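Local coordinates for esterase TesA (Pseudomonas aeruginosa, PDB 4JGG), which hydrolyses carboxylic esters as a GDSL-family serine esterase, favouring Tween detergents and short-chain p-nitrophenyl esters, with low thioesterase activity towards palmitoyl-coenzyme A, at residues A[24-28]-A[76-80]. Residues are numbered along the deposited sequence; the frame is centred on the assembly and turned at random.
Sequences LLVVG and RLPAL
L25 and V27, alternate residues of strand 23-28, point at helix 70-84 and meet L77 and L80, one turn apart. The short segments run nearly antiparallel, 164° between their directions, as expected where a helix covers a parallel sheet in an alpha/beta/alpha fold. L25 crosses L80 at about a right angle: L25 CD2 rests 4.0 Å from L80 CB and 4.2 Å from L77 CD1. V27 CG2 meets L80 CD1 tip to tip at 4.2 Å and lies 4.3 Å from L77 CD1. A chi1 of -173° puts V27 CG1 anti to the backbone N and turns it to R76, which comes from the opposite direction on a chain extended from CG to NE. V27 CG1 sits over one guanidinium face, off toward the rim and 3.8 Å from R76 NH2. G28 O lies at the edge of that group, in its plane, 3.3 Å from R76 NH2. D68, by a salt bridge to NE, and the carbonyl of A63, bonded to NH1, hold the guanidinium in place. L25, L77, L80 and V27 thus meet through carbon alone, while at the G28 end, near the probable nucleophile S30, an arginine held by polar partners lends a flat face to a valine methyl.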
# COMPACT_ATOMS: atom_id res chain seq x y z
N LEU A 24 -5.00 -2.05 12.80
CA LEU A 24 -4.60 -2.24 11.41
C LEU A 24 -3.89 -0.96 10.95
O LEU A 24 -4.51 0.08 10.71
CB LEU A 24 -5.83 -2.51 10.55
CG LEU A 24 -5.68 -3.07 9.13
CD1 LEU A 24 -7.02 -3.65 8.70
CD2 LEU A 24 -5.22 -2.01 8.16
N LEU A 25 -2.58 -1.05 10.84
CA LEU A 25 -1.79 0.12 10.50
C LEU A 25 -1.57 0.15 8.99
O LEU A 25 -1.05 -0.81 8.44
CB LEU A 25 -0.44 0.05 11.20
CG LEU A 25 0.58 1.14 10.82
CD1 LEU A 25 0.16 2.50 11.35
CD2 LEU A 25 1.93 0.74 11.36
N VAL A 26 -1.99 1.24 8.34
CA VAL A 26 -1.68 1.47 6.93
C VAL A 26 -0.52 2.44 6.80
O VAL A 26 -0.61 3.60 7.23
CB VAL A 26 -2.87 2.06 6.14
CG1 VAL A 26 -2.47 2.25 4.65
CG2 VAL A 26 -4.11 1.15 6.23
N VAL A 27 0.55 1.99 6.17
CA VAL A 27 1.72 2.83 5.93
C VAL A 27 1.90 3.04 4.42
O VAL A 27 2.50 2.21 3.74
CB VAL A 27 2.98 2.18 6.54
CG1 VAL A 27 4.17 3.14 6.44
CG2 VAL A 27 2.71 1.79 7.99
N GLY A 28 1.37 4.15 3.91
CA GLY A 28 1.37 4.39 2.48
C GLY A 28 1.85 5.77 2.07
O GLY A 28 2.42 6.52 2.86
N ARG A 76 10.52 5.52 9.39
CA ARG A 76 9.44 5.95 10.30
C ARG A 76 8.58 4.81 10.87
O ARG A 76 7.77 5.03 11.77
CB ARG A 76 8.55 7.02 9.66
CG ARG A 76 7.70 6.54 8.46
CD ARG A 76 7.00 7.73 7.80
NE ARG A 76 6.13 7.36 6.69
CZ ARG A 76 4.81 7.21 6.78
NH1 ARG A 76 4.19 7.38 7.94
NH2 ARG A 76 4.10 6.90 5.71
N LEU A 77 8.78 3.59 10.38
CA LEU A 77 8.00 2.45 10.86
C LEU A 77 8.24 2.06 12.34
O LEU A 77 7.29 1.82 13.08
CB LEU A 77 8.16 1.24 9.91
CG LEU A 77 7.47 -0.05 10.34
CD1 LEU A 77 5.95 0.07 10.28
CD2 LEU A 77 7.96 -1.22 9.50
N PRO A 78 9.51 2.03 12.79
CA PRO A 78 9.74 1.60 14.18
C PRO A 78 8.94 2.40 15.22
O PRO A 78 8.40 1.81 16.16
CB PRO A 78 11.25 1.81 14.37
CG PRO A 78 11.79 1.58 12.97
CD PRO A 78 10.78 2.23 12.07
N ALA A 79 8.85 3.71 15.03
CA ALA A 79 8.08 4.56 15.93
C ALA A 79 6.59 4.20 15.90
O ALA A 79 5.91 4.23 16.93
CB ALA A 79 8.28 6.03 15.58
N LEU A 80 6.09 3.91 14.70
CA LEU A 80 4.71 3.51 14.47
C LEU A 80 4.41 2.16 15.10
O LEU A 80 3.38 1.99 15.76
CB LEU A 80 4.42 3.46 12.96
CG LEU A 80 4.34 4.79 12.20
CD1 LEU A 80 4.26 4.55 10.68
CD2 LEU A 80 3.15 5.62 12.67